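Local coordinates for protein transcription anti-terminator antagonist UpxZ (PDB 4EPZ) that probably antagonises transcription anti-termination and so takes part in regulating capsular polysaccharide synthesis in Bacteroides uniformis, at residues 129-134 with 142-147; 110-113 with 117-120; 62-67 with 101-106; 54-59 with 92-97. One frame throughout, in Å; residues are numbered along the deposited sequence.

In the fold
All four contacts join parts of one helical chain, and helix 102-115 ties most of them together. It supplies a segment to contacts 2 and 3, while helix 56-72 serves contacts 3 and 4, whose centres lie about 10 Å apart. Contact 1 reaches contact 3 where Trp131 CH2 and Met105 CG pack at 3.7 Å, and contact 2 where Leu147 meets Tyr112. Contacts 2 and 4 share a probable hydrogen bond of 2.6 Å between Asp117 OD2 and Tyr92 OH. Contacts 1 and 4 do not touch, their nearest atoms being about 11 Å apart. One bound calcium ion lies about 7 Å from the Glu59 side chain.

Contact 1: residues 129-134 with 142-147; sequences ETWNIS and EIIEEL
Ile143 O accepts from Leu147 N at 2.9 Å, a regular bond of the helix that offers its Ile143 and Ile144 side chains to the indole of Trp131. The meeting itself is apolar and small, about 106 Å² in all. The six-membered part of the indole comes rim first. Its CZ3 lies 3.7 Å from Ile144 CD1, a methyl in the plane of the ring at its edge, and its CH2 lies 3.8 Å from Ile143 CG2, also close to that plane. The indole slides past Ile144 in the opposite direction but crosses Ile143 at about a right angle. In Ile143, CG1 is anti to the backbone N (chi1 -164°), which carries the CD1 end away from the indole and leaves the CG2 branch to make the touch. Beyond Trp131 the chain turns: Asn132 OD1 takes the Ser134 N-H at 3.1 Å, with the donor well above the carbonyl plane. Leu136 also packs on Trp131. The parts joined are helix 138-152 and the connection that leads into it from helix 118-129, an edge-on tryptophan packing followed by an Asx turn.

Contact 2: residues 110-113 with 117-120; sequences WGYS and DEEL
In Tyr112, chi1 169° (CG anti to the backbone N) sets the ring beside residues 117-118. Glu118 starts away from Tyr112, but a bend at chi2 (-59°) brings its carboxylate back beside the ring. The phenol edge rests on the turn: Tyr112 CD1 lies 3.4 Å from Asp117 O, which sits in the ring plane. Glu118 OE1 stands 4.0 Å from Tyr112 CE1, the carboxylate being steeply inclined to the ring. A water donates to Glu118 OE1 at 2.6 Å and makes a weak link of 3.4 Å to Tyr112 OH. Leu120 sends its branched end onto the backbone of 111-112, where its CD1 lies 3.6 Å from Gly111 C and equally near Tyr112 N; with no side chain on Gly111, this methyl can settle directly on the backbone. Cutting the ring back to an alanine here is likely to cost the carbonyl O of Asp117 the ring edge packed against it, and the Glu118 water its weak second partner. The ring also packs edge-to-face with Tyr116 and touches Glu151 of helix 138-152. Asp117 caps the next helix by accepting from Glu119 N through OD1 at 3.0 Å, while its OD2 hydrogen-bonds Tyr92 OH. Together these features make a tight corner between consecutive helices 102-115 and 118-129, with an aspartate N-cap at the start of the second.

Contact 3: residues 62-67 with 101-106; sequences LCLALL and SLLKMR
Arg106, whose aliphatic root meets Leu64, has one face of its guanidinium covered by Leu102 CD2, one turn earlier on the same helix, which stands 3.5 Å above the plane over its centre. That flat group is directed away from helix 56-72, leaving the contact to carbons nearer the backbone. Leu64 CD2 lies 3.7 Å from Arg106 CB and 4.0 Å from Arg106 CD, while Leu64 CD1 approaches the same CB at 3.9 Å; the two side chains cross at a slant. Leu64 CD2 also meets Leu103 CD1 at 3.8 Å as the leucines slide past each other in opposite directions. Leu64 has its CG anti to the backbone N (chi1 180°), which reaches both methyls across to helix 102-115. With an alanine in place of Leu64, lacking CD1 and CD2, Arg106 CB would probably lose its neighbours and Leu103 CD1 keep only the more distant CB. Ser101 N-caps the second helix, its OG accepting from Lys104 N at 3.0 Å. Leu107 and Trp110 extend the packing on Leu64. Carbon meets carbon throughout, so the hold between the segments is hydrophobic; the arginine contributes its hydrocarbon stem, while its side chain also touches Glu139 of helix 138-152.

Contact 4: residues 54-59 with 92-97; sequences SDIEEE and YNIMSQ
Ile94 reaches from its loop toward the first turn of helix 56-72, near Ile56 and Glu59. From CB the side chain forks. The CG2 branch lies 4.1 Å from Glu59 CG. CG1, set between the backbone N and the carbonyl carbon (chi1 65°), carries CD1 onward to the helix, where this methyl rests 3.8 Å from Ile56 O and 3.9 Å from Glu59 CG. Glu59 thus offers its methylene carbons to the isoleucine, which crosses it at a slant, while a bend at chi2 (66°) goes with a carboxylate that forms a salt bridge to Arg90 through OE2. The Ile56 side chain was modelled in two conformers, and its contacts are all less certain: in one of them CG2 lies 4.1 Å from Ile94 CG2 and 3.7 Å from Gln97 OE1. Two polar bonds shape the partners: Glu58 N donates to Asp55 OD2 at 2.9 Å, an N-cap bond meeting the carboxylate on its anti side, and Gln97 N donates to Ile94 O at 2.9 Å to close the loop into a turn. Residues 92-97 leave helix 80-92 and lead toward helix 102-115, where Met95, a selenomethionine, packs on Leu107 and Leu108. Ile94 packs the connection between those two helices against the N-terminal turn of helix 56-72.

Contact 1: residues 129-134 with 142-147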
loop_
_atom_site.group_PDB
_atom_site.type_symbol
_atom_site.label_atom_id
_atom_site.label_comp_id
_atom_site.label_asym_id
_atom_site.label_seq_id
_atom_site.Cartn_x
_atom_site.Cartn_y
_atom_site.Cartn_z
ATOM N N GLU A 129 -13.558 -13.506 -1.186
ATOM C CA GLU A 129 -14.602 -14.526 -1.392
ATOM C C GLU A 129 -14.801 -14.848 -2.878
ATOM O O GLU A 129 -15.334 -15.896 -3.206
ATOM C CB GLU A 129 -15.943 -14.055 -0.802
ATOM C CG GLU A 129 -16.067 -14.102 0.712
ATOM C CD GLU A 129 -17.246 -13.309 1.250
ATOM O OE1 GLU A 129 -18.345 -13.376 0.650
ATOM O OE2 GLU A 129 -17.065 -12.605 2.267
ATOM N N THR A 130 -14.391 -13.941 -3.785
ATOM C CA THR A 130 -14.567 -14.183 -5.229
ATOM C C THR A 130 -13.437 -15.084 -5.787
ATOM O O THR A 130 -13.558 -15.586 -6.905
ATOM C CB THR A 130 -14.650 -12.895 -6.033
ATOM O OG1 THR A 130 -13.363 -12.262 -6.115
ATOM C CG2 THR A 130 -15.757 -11.965 -5.552
ATOM N N TRP A 131 -12.346 -15.284 -5.016
ATOM C CA TRP A 131 -11.201 -16.092 -5.458
ATOM C C TRP A 131 -11.415 -17.592 -5.200
ATOM O O TRP A 131 -12.394 -18.013 -4.582
ATOM C CB TRP A 131 -9.917 -15.614 -4.774
ATOM C CG TRP A 131 -9.589 -14.167 -4.984
ATOM C CD1 TRP A 131 -10.043 -13.346 -5.983
ATOM C CD2 TRP A 131 -8.726 -13.371 -4.169
ATOM N NE1 TRP A 131 -9.494 -12.093 -5.848
ATOM C CE2 TRP A 131 -8.691 -12.077 -4.733
ATOM C CE3 TRP A 131 -7.973 -13.628 -3.015
ATOM C CZ2 TRP A 131 -7.898 -11.049 -4.192
ATOM C CZ3 TRP A 131 -7.171 -12.625 -2.504
ATOM C CH2 TRP A 131 -7.157 -11.350 -3.074
ATOM N N ASN A 132 -10.448 -18.393 -5.654
ATOM C CA ASN A 132 -10.513 -19.834 -5.557
ATOM C C ASN A 132 -9.609 -20.305 -4.426
ATOM O O ASN A 132 -8.385 -20.270 -4.558
ATOM C CB ASN A 132 -10.105 -20.429 -6.904
ATOM C CG ASN A 132 -10.275 -21.921 -6.992
ATOM O OD1 ASN A 132 -10.650 -22.588 -6.014
ATOM N ND2 ASN A 132 -9.999 -22.468 -8.172
ATOM N N ILE A 133 -10.218 -20.693 -3.297
ATOM C CA ILE A 133 -9.494 -21.229 -2.130
ATOM C C ILE A 133 -8.536 -22.388 -2.546
ATOM O O ILE A 133 -7.459 -22.512 -1.955
ATOM C CB ILE A 133 -10.465 -21.699 -1.008
ATOM C CG1 ILE A 133 -9.701 -21.937 0.343
ATOM C CG2 ILE A 133 -11.328 -22.930 -1.441
ATOM C CD1 ILE A 133 -10.586 -22.289 1.575
ATOM N N SER A 134 -8.929 -23.202 -3.563
ATOM C CA SER A 134 -8.139 -24.344 -4.026
ATOM C C SER A 134 -6.975 -23.939 -4.947
ATOM O O SER A 134 -6.121 -24.773 -5.245
ATOM C CB SER A 134 -9.034 -25.368 -4.712
ATOM O OG SER A 134 -9.821 -26.027 -3.735
ATOM N N GLU A 142 -0.377 -13.542 -0.266
ATOM C CA GLU A 142 0.358 -12.497 0.439
ATOM C C GLU A 142 -0.556 -11.381 0.940
ATOM O O GLU A 142 -0.400 -10.963 2.082
ATOM C CB GLU A 142 1.423 -11.862 -0.452
ATOM C CG GLU A 142 2.663 -12.712 -0.684
ATOM C CD GLU A 142 3.818 -11.922 -1.281
ATOM O OE1 GLU A 142 3.800 -10.671 -1.177
ATOM O OE2 GLU A 142 4.747 -12.553 -1.837
ATOM N N ILE A 143 -1.487 -10.898 0.081
ATOM C CA ILE A 143 -2.331 -9.754 0.469
ATOM C C ILE A 143 -3.331 -10.222 1.549
ATOM O O ILE A 143 -3.633 -9.444 2.453
ATOM C CB ILE A 143 -3.008 -9.056 -0.731
ATOM C CG1 ILE A 143 -3.540 -7.638 -0.333
ATOM C CG2 ILE A 143 -4.098 -9.939 -1.377
ATOM C CD1 ILE A 143 -2.333 -6.666 0.127
ATOM N N ILE A 144 -3.807 -11.482 1.471
ATOM C CA ILE A 144 -4.684 -12.020 2.531
ATOM C C ILE A 144 -3.933 -11.992 3.907
ATOM O O ILE A 144 -4.504 -11.566 4.932
ATOM C CB ILE A 144 -5.136 -13.451 2.163
ATOM C CG1 ILE A 144 -6.165 -13.418 1.019
ATOM C CG2 ILE A 144 -5.727 -14.178 3.404
ATOM C CD1 ILE A 144 -6.335 -14.827 0.409
ATOM N N GLU A 145 -2.658 -12.403 3.891
ATOM C CA GLU A 145 -1.805 -12.427 5.069
ATOM C C GLU A 145 -1.615 -10.998 5.588
ATOM O O GLU A 145 -1.739 -10.745 6.793
ATOM C CB GLU A 145 -0.461 -13.099 4.727
ATOM C CG GLU A 145 0.458 -13.342 5.915
ATOM C CD GLU A 145 1.826 -13.905 5.557
ATOM O OE1 GLU A 145 1.954 -14.554 4.492
ATOM O OE2 GLU A 145 2.777 -13.681 6.340
ATOM N N GLU A 146 -1.341 -10.050 4.683
ATOM C CA GLU A 146 -1.129 -8.637 5.060
ATOM C C GLU A 146 -2.378 -8.049 5.728
ATOM O O GLU A 146 -2.282 -7.425 6.799
ATOM C CB GLU A 146 -0.714 -7.808 3.839
ATOM C CG GLU A 146 0.735 -8.103 3.448
ATOM C CD GLU A 146 1.185 -7.619 2.079
ATOM O OE1 GLU A 146 0.548 -6.687 1.541
ATOM O OE2 GLU A 146 2.197 -8.140 1.562
ATOM N N LEU A 147 -3.549 -8.288 5.121
ATOM C CA LEU A 147 -4.828 -7.834 5.673
ATOM C C LEU A 147 -5.055 -8.428 7.060
ATOM O O LEU A 147 -5.387 -7.676 7.989
ATOM C CB LEU A 147 -5.990 -8.214 4.764
ATOM C CG LEU A 147 -7.394 -7.825 5.287
ATOM C CD1 LEU A 147 -7.512 -6.300 5.550
ATOM C CD2 LEU A 147 -8.482 -8.338 4.336
#

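Contact 2: residues 110-113 with 117-120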
loop_
_atom_site.group_PDB
_atom_site.type_symbol
_atom_site.label_atom_id
_atom_site.label_comp_id
_atom_site.label_asym_id
_atom_site.label_seq_id
_atom_site.Cartn_x
_atom_site.Cartn_y
_atom_site.Cartn_z
ATOM N N TRP A 110 -4.208 -1.707 2.026
ATOM C CA TRP A 110 -3.353 -0.602 2.480
ATOM C C TRP A 110 -4.175 0.568 3.018
ATOM O O TRP A 110 -3.787 1.174 4.022
ATOM C CB TRP A 110 -2.431 -0.140 1.356
ATOM C CG TRP A 110 -1.254 -1.046 1.254
ATOM C CD1 TRP A 110 -1.099 -2.088 0.391
ATOM C CD2 TRP A 110 -0.180 -1.143 2.202
ATOM N NE1 TRP A 110 0.077 -2.758 0.666
ATOM C CE2 TRP A 110 0.652 -2.209 1.785
ATOM C CE3 TRP A 110 0.213 -0.369 3.312
ATOM C CZ2 TRP A 110 1.834 -2.546 2.460
ATOM C CZ3 TRP A 110 1.387 -0.707 3.976
ATOM C CH2 TRP A 110 2.162 -1.800 3.572
ATOM N N GLY A 111 -5.297 0.877 2.375
ATOM C CA GLY A 111 -6.175 1.955 2.846
ATOM C C GLY A 111 -6.758 1.622 4.211
ATOM O O GLY A 111 -6.739 2.462 5.130
ATOM N N TYR A 112 -7.162 0.361 4.409
ATOM C CA TYR A 112 -7.644 -0.076 5.743
ATOM C C TYR A 112 -6.523 0.058 6.791
ATOM O O TYR A 112 -6.777 0.473 7.932
ATOM C CB TYR A 112 -8.125 -1.548 5.660
ATOM C CG TYR A 112 -8.398 -2.175 7.010
ATOM C CD1 TYR A 112 -9.556 -1.867 7.722
ATOM C CD2 TYR A 112 -7.504 -3.086 7.568
ATOM C CE1 TYR A 112 -9.807 -2.445 8.970
ATOM C CE2 TYR A 112 -7.725 -3.634 8.830
ATOM C CZ TYR A 112 -8.894 -3.334 9.507
ATOM O OH TYR A 112 -9.140 -3.926 10.719
ATOM N N SER A 113 -5.275 -0.306 6.433
ATOM C CA SER A 113 -4.198 -0.241 7.429
ATOM C C SER A 113 -3.968 1.165 7.978
ATOM O O SER A 113 -3.474 1.322 9.104
ATOM C CB SER A 113 -2.897 -0.726 6.820
ATOM O OG SER A 113 -2.273 0.255 6.005
ATOM N N ASP A 117 -10.869 1.773 8.680
ATOM C CA ASP A 117 -12.238 1.972 8.187
ATOM C C ASP A 117 -12.810 0.570 7.940
ATOM O O ASP A 117 -12.395 -0.109 6.994
ATOM C CB ASP A 117 -12.217 2.821 6.920
ATOM C CG ASP A 117 -13.542 3.043 6.220
ATOM O OD1 ASP A 117 -14.572 2.501 6.696
ATOM O OD2 ASP A 117 -13.571 3.827 5.271
ATOM N N GLU A 118 -13.792 0.148 8.764
ATOM C CA GLU A 118 -14.355 -1.200 8.666
ATOM C C GLU A 118 -15.036 -1.451 7.297
ATOM O O GLU A 118 -15.106 -2.601 6.859
ATOM C CB GLU A 118 -15.310 -1.475 9.835
ATOM C CG GLU A 118 -14.576 -1.593 11.172
ATOM C CD GLU A 118 -13.501 -2.662 11.350
ATOM O OE1 GLU A 118 -13.383 -3.571 10.493
ATOM O OE2 GLU A 118 -12.765 -2.583 12.361
ATOM N N GLU A 119 -15.458 -0.398 6.583
ATOM C CA GLU A 119 -16.056 -0.589 5.257
ATOM C C GLU A 119 -15.003 -1.070 4.261
ATOM O O GLU A 119 -15.328 -1.827 3.340
ATOM C CB GLU A 119 -16.703 0.700 4.734
ATOM C CG GLU A 119 -17.878 1.174 5.571
ATOM C CD GLU A 119 -18.586 2.429 5.079
ATOM O OE1 GLU A 119 -17.980 3.210 4.308
ATOM O OE2 GLU A 119 -19.746 2.645 5.494
ATOM N N LEU A 120 -13.730 -0.614 4.428
ATOM C CA LEU A 120 -12.668 -1.067 3.526
ATOM C C LEU A 120 -12.348 -2.557 3.790
ATOM O O LEU A 120 -12.278 -3.318 2.821
ATOM C CB LEU A 120 -11.412 -0.197 3.643
ATOM C CG LEU A 120 -11.572 1.283 3.266
ATOM C CD1 LEU A 120 -10.208 1.992 3.388
ATOM C CD2 LEU A 120 -12.144 1.480 1.860
HETATM O O HOH W 1 -12.002 -5.800 10.754
#

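Contact 3: residues 62-67 with 101-106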
loop_
_atom_site.group_PDB
_atom_site.type_symbol
_atom_site.label_atom_id
_atom_site.label_comp_id
_atom_site.label_asym_id
_atom_site.label_seq_id
_atom_site.Cartn_x
_atom_site.Cartn_y
_atom_site.Cartn_z
ATOM N N LEU A 62 -0.601 4.764 -9.098
ATOM C CA LEU A 62 0.175 5.847 -8.481
ATOM C C LEU A 62 -0.070 5.883 -6.965
ATOM O O LEU A 62 0.884 5.932 -6.171
ATOM C CB LEU A 62 -0.240 7.187 -9.102
ATOM C CG LEU A 62 0.405 7.612 -10.416
ATOM C CD1 LEU A 62 -0.278 8.900 -10.919
ATOM C CD2 LEU A 62 1.917 7.919 -10.212
ATOM N N CYS A 63 -1.351 5.874 -6.558
ATOM C CA CYS A 63 -1.714 5.918 -5.144
ATOM C C CYS A 63 -1.180 4.728 -4.401
ATOM O O CYS A 63 -0.702 4.875 -3.280
ATOM C CB CYS A 63 -3.217 6.014 -4.994
ATOM S SG CYS A 63 -3.839 7.637 -5.434
ATOM N N LEU A 64 -1.315 3.527 -4.993
ATOM C CA LEU A 64 -0.803 2.345 -4.321
ATOM C C LEU A 64 0.714 2.437 -4.150
ATOM O O LEU A 64 1.209 2.173 -3.050
ATOM C CB LEU A 64 -1.173 1.068 -5.075
ATOM C CG LEU A 64 -0.654 -0.229 -4.416
ATOM C CD1 LEU A 64 -1.250 -0.416 -3.011
ATOM C CD2 LEU A 64 -0.930 -1.441 -5.304
ATOM N N ALA A 65 1.441 2.851 -5.212
ATOM C CA ALA A 65 2.899 3.008 -5.104
ATOM C C ALA A 65 3.276 3.985 -3.972
ATOM O O ALA A 65 4.198 3.709 -3.209
ATOM C CB ALA A 65 3.484 3.501 -6.427
ATOM N N LEU A 66 2.552 5.101 -3.870
ATOM C CA LEU A 66 2.858 6.147 -2.877
ATOM C C LEU A 66 2.593 5.674 -1.478
ATOM O O LEU A 66 3.422 5.918 -0.597
ATOM C CB LEU A 66 2.066 7.412 -3.180
ATOM C CG LEU A 66 2.507 8.164 -4.431
ATOM C CD1 LEU A 66 1.468 9.239 -4.795
ATOM C CD2 LEU A 66 3.933 8.771 -4.234
ATOM N N LEU A 67 1.460 4.977 -1.257
ATOM C CA LEU A 67 1.121 4.479 0.082
ATOM C C LEU A 67 2.112 3.417 0.516
ATOM O O LEU A 67 2.570 3.406 1.667
ATOM C CB LEU A 67 -0.315 3.914 0.105
ATOM C CG LEU A 67 -1.079 3.985 1.419
ATOM C CD1 LEU A 67 -0.892 5.350 2.125
ATOM C CD2 LEU A 67 -2.574 3.669 1.172
ATOM N N SER A 101 -9.958 -6.341 -8.935
ATOM C CA SER A 101 -8.584 -6.609 -9.392
ATOM C C SER A 101 -7.662 -6.730 -8.211
ATOM O O SER A 101 -8.043 -6.367 -7.099
ATOM C CB SER A 101 -8.070 -5.467 -10.267
ATOM O OG SER A 101 -7.870 -4.303 -9.467
ATOM N N LEU A 102 -6.433 -7.226 -8.461
ATOM C CA LEU A 102 -5.386 -7.317 -7.440
ATOM C C LEU A 102 -5.090 -5.900 -6.949
ATOM O O LEU A 102 -4.860 -5.678 -5.754
ATOM C CB LEU A 102 -4.134 -7.960 -8.056
ATOM C CG LEU A 102 -2.960 -8.158 -7.132
ATOM C CD1 LEU A 102 -3.365 -8.947 -5.860
ATOM C CD2 LEU A 102 -1.764 -8.816 -7.875
ATOM N N LEU A 103 -5.047 -4.938 -7.898
ATOM C CA LEU A 103 -4.793 -3.541 -7.542
ATOM C C LEU A 103 -5.811 -3.045 -6.511
ATOM O O LEU A 103 -5.429 -2.427 -5.488
ATOM C CB LEU A 103 -4.896 -2.684 -8.814
ATOM C CG LEU A 103 -4.867 -1.156 -8.593
ATOM C CD1 LEU A 103 -3.520 -0.668 -7.954
ATOM C CD2 LEU A 103 -5.168 -0.435 -9.915
ATOM N N LYS A 104 -7.097 -3.306 -6.791
ATOM C CA LYS A 104 -8.185 -2.828 -5.915
ATOM C C LYS A 104 -8.048 -3.505 -4.557
ATOM O O LYS A 104 -8.149 -2.821 -3.524
ATOM C CB LYS A 104 -9.558 -3.072 -6.548
ATOM C CG LYS A 104 -10.653 -2.389 -5.716
ATOM C CD LYS A 104 -12.000 -2.468 -6.406
ATOM C CE LYS A 104 -12.943 -1.547 -5.674
ATOM N NZ LYS A 104 -14.263 -1.467 -6.364
HETATM N N MSE A 105 -7.742 -4.811 -4.544
HETATM C CA MSE A 105 -7.537 -5.519 -3.273
HETATM C C MSE A 105 -6.388 -4.877 -2.451
HETATM O O MSE A 105 -6.522 -4.644 -1.245
HETATM C CB MSE A 105 -7.199 -6.988 -3.541
HETATM C CG MSE A 105 -6.955 -7.774 -2.261
HETATM SE SE MSE A 105 -8.627 -7.942 -1.213
HETATM C CE MSE A 105 -7.664 -8.610 0.423
ATOM N N ARG A 106 -5.277 -4.586 -3.114
ATOM C CA ARG A 106 -4.119 -3.962 -2.444
ATOM C C ARG A 106 -4.474 -2.564 -1.934
ATOM O O ARG A 106 -4.100 -2.221 -0.820
ATOM C CB ARG A 106 -2.913 -3.928 -3.397
ATOM C CG ARG A 106 -2.371 -5.360 -3.616
ATOM C CD ARG A 106 -1.415 -5.372 -4.776
ATOM N NE ARG A 106 -0.565 -6.573 -4.734
ATOM C CZ ARG A 106 0.309 -6.898 -5.688
ATOM N NH1 ARG A 106 0.411 -6.156 -6.783
ATOM N NH2 ARG A 106 1.054 -7.990 -5.572
#

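Contact 4: residues 54-59 with 92-97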
loop_
_atom_site.group_PDB
_atom_site.type_symbol
_atom_site.label_atom_id
_atom_site.label_comp_id
_atom_site.label_asym_id
_atom_site.label_seq_id
_atom_site.Cartn_x
_atom_site.Cartn_y
_atom_site.Cartn_z
ATOM N N SER A 54 -5.802 11.575 -14.397
ATOM C CA SER A 54 -7.252 11.546 -14.588
ATOM C C SER A 54 -7.717 10.115 -14.864
ATOM O O SER A 54 -8.874 9.795 -14.625
ATOM C CB SER A 54 -7.680 12.488 -15.715
ATOM O OG SER A 54 -7.285 11.995 -16.983
ATOM N N ASP A 55 -6.813 9.247 -15.341
ATOM C CA ASP A 55 -7.139 7.862 -15.641
ATOM C C ASP A 55 -7.205 7.073 -14.337
ATOM O O ASP A 55 -6.220 7.036 -13.585
ATOM C CB ASP A 55 -6.108 7.293 -16.608
ATOM C CG ASP A 55 -6.409 5.866 -16.919
ATOM O OD1 ASP A 55 -7.386 5.616 -17.669
ATOM O OD2 ASP A 55 -5.737 4.982 -16.338
ATOM N N ILE A 56 -8.362 6.435 -14.065
ATOM C CA ILE A 56 -8.531 5.759 -12.764
ATOM C C ILE A 56 -7.568 4.611 -12.534
ATOM O O ILE A 56 -7.099 4.480 -11.402
ATOM C CB ILE A 56 -9.967 5.327 -12.404
ATOM C CG1 ILE A 56 -10.527 4.287 -13.409
ATOM C CG2 ILE A 56 -10.853 6.573 -12.221
ATOM C CD1 ILE A 56 -11.815 3.650 -13.016
ATOM N N GLU A 57 -7.229 3.820 -13.550
ATOM C CA GLU A 57 -6.265 2.714 -13.339
ATOM C C GLU A 57 -4.860 3.281 -13.062
ATOM O O GLU A 57 -4.156 2.779 -12.186
ATOM C CB GLU A 57 -6.271 1.769 -14.566
ATOM C CG GLU A 57 -5.362 0.566 -14.375
ATOM C CD GLU A 57 -5.292 -0.459 -15.503
ATOM O OE1 GLU A 57 -6.198 -0.476 -16.360
ATOM O OE2 GLU A 57 -4.305 -1.226 -15.533
ATOM N N GLU A 58 -4.455 4.322 -13.799
ATOM C CA GLU A 58 -3.141 4.922 -13.574
ATOM C C GLU A 58 -3.116 5.569 -12.170
ATOM O O GLU A 58 -2.186 5.323 -11.402
ATOM C CB GLU A 58 -2.837 5.925 -14.666
ATOM C CG GLU A 58 -1.440 6.480 -14.511
ATOM C CD GLU A 58 -1.114 7.438 -15.625
ATOM O OE1 GLU A 58 -1.665 8.559 -15.611
ATOM O OE2 GLU A 58 -0.424 7.016 -16.580
ATOM N N GLU A 59 -4.172 6.330 -11.829
ATOM C CA GLU A 59 -4.320 6.939 -10.509
ATOM C C GLU A 59 -4.266 5.860 -9.387
ATOM O O GLU A 59 -3.550 6.067 -8.413
ATOM C CB GLU A 59 -5.612 7.783 -10.450
ATOM C CG GLU A 59 -5.869 8.520 -9.124
ATOM C CD GLU A 59 -4.932 9.637 -8.671
ATOM O OE1 GLU A 59 -3.870 9.853 -9.302
ATOM O OE2 GLU A 59 -5.303 10.342 -7.702
ATOM N N TYR A 92 -9.915 7.254 -1.841
ATOM C CA TYR A 92 -11.357 7.254 -1.587
ATOM C C TYR A 92 -12.128 7.864 -2.779
ATOM O O TYR A 92 -13.212 7.390 -3.091
ATOM C CB TYR A 92 -11.679 8.037 -0.315
ATOM C CG TYR A 92 -11.581 7.231 0.963
ATOM C CD1 TYR A 92 -12.579 6.323 1.317
ATOM C CD2 TYR A 92 -10.544 7.447 1.870
ATOM C CE1 TYR A 92 -12.527 5.620 2.522
ATOM C CE2 TYR A 92 -10.481 6.750 3.075
ATOM C CZ TYR A 92 -11.465 5.823 3.386
ATOM O OH TYR A 92 -11.416 5.187 4.593
ATOM N N ASN A 93 -11.526 8.818 -3.502
ATOM C CA ASN A 93 -12.172 9.436 -4.664
ATOM C C ASN A 93 -12.261 8.524 -5.872
ATOM O O ASN A 93 -13.040 8.826 -6.783
ATOM C CB ASN A 93 -11.453 10.728 -5.059
ATOM C CG ASN A 93 -11.649 11.845 -4.077
ATOM O OD1 ASN A 93 -12.538 11.820 -3.208
ATOM N ND2 ASN A 93 -10.792 12.838 -4.171
ATOM N N ILE A 94 -11.473 7.441 -5.935
ATOM C CA ILE A 94 -11.570 6.568 -7.118
ATOM C C ILE A 94 -12.039 5.144 -6.768
ATOM O O ILE A 94 -12.337 4.386 -7.687
ATOM C CB ILE A 94 -10.200 6.500 -7.886
ATOM C CG1 ILE A 94 -9.085 5.827 -7.036
ATOM C CG2 ILE A 94 -9.817 7.879 -8.428
ATOM C CD1 ILE A 94 -7.826 5.445 -7.791
HETATM N N MSE A 95 -12.008 4.738 -5.469
HETATM C CA MSE A 95 -12.252 3.339 -5.094
HETATM C C MSE A 95 -13.511 2.736 -5.718
HETATM O O MSE A 95 -13.423 1.651 -6.305
HETATM C CB MSE A 95 -12.297 3.181 -3.548
HETATM C CG MSE A 95 -12.364 1.741 -3.106
HETATM SE SE MSE A 95 -10.639 0.925 -3.429
HETATM C CE MSE A 95 -9.810 1.493 -1.849
ATOM N N SER A 96 -14.655 3.451 -5.670
ATOM C CA SER A 96 -15.929 2.916 -6.186
ATOM C C SER A 96 -15.914 2.717 -7.725
ATOM O O SER A 96 -16.696 1.922 -8.250
ATOM C CB SER A 96 -17.087 3.814 -5.754
ATOM O OG SER A 96 -17.003 5.095 -6.358
ATOM N N GLN A 97 -14.998 3.370 -8.435
ATOM C CA GLN A 97 -14.914 3.235 -9.891
ATOM C C GLN A 97 -13.997 2.092 -10.337
ATOM O O GLN A 97 -14.044 1.687 -11.494
ATOM C CB GLN A 97 -14.404 4.534 -10.484
ATOM C CG GLN A 97 -15.383 5.717 -10.319
ATOM C CD GLN A 97 -14.710 6.965 -10.845
ATOM O OE1 GLN A 97 -14.532 7.129 -12.056
ATOM N NE2 GLN A 97 -14.229 7.815 -9.949
#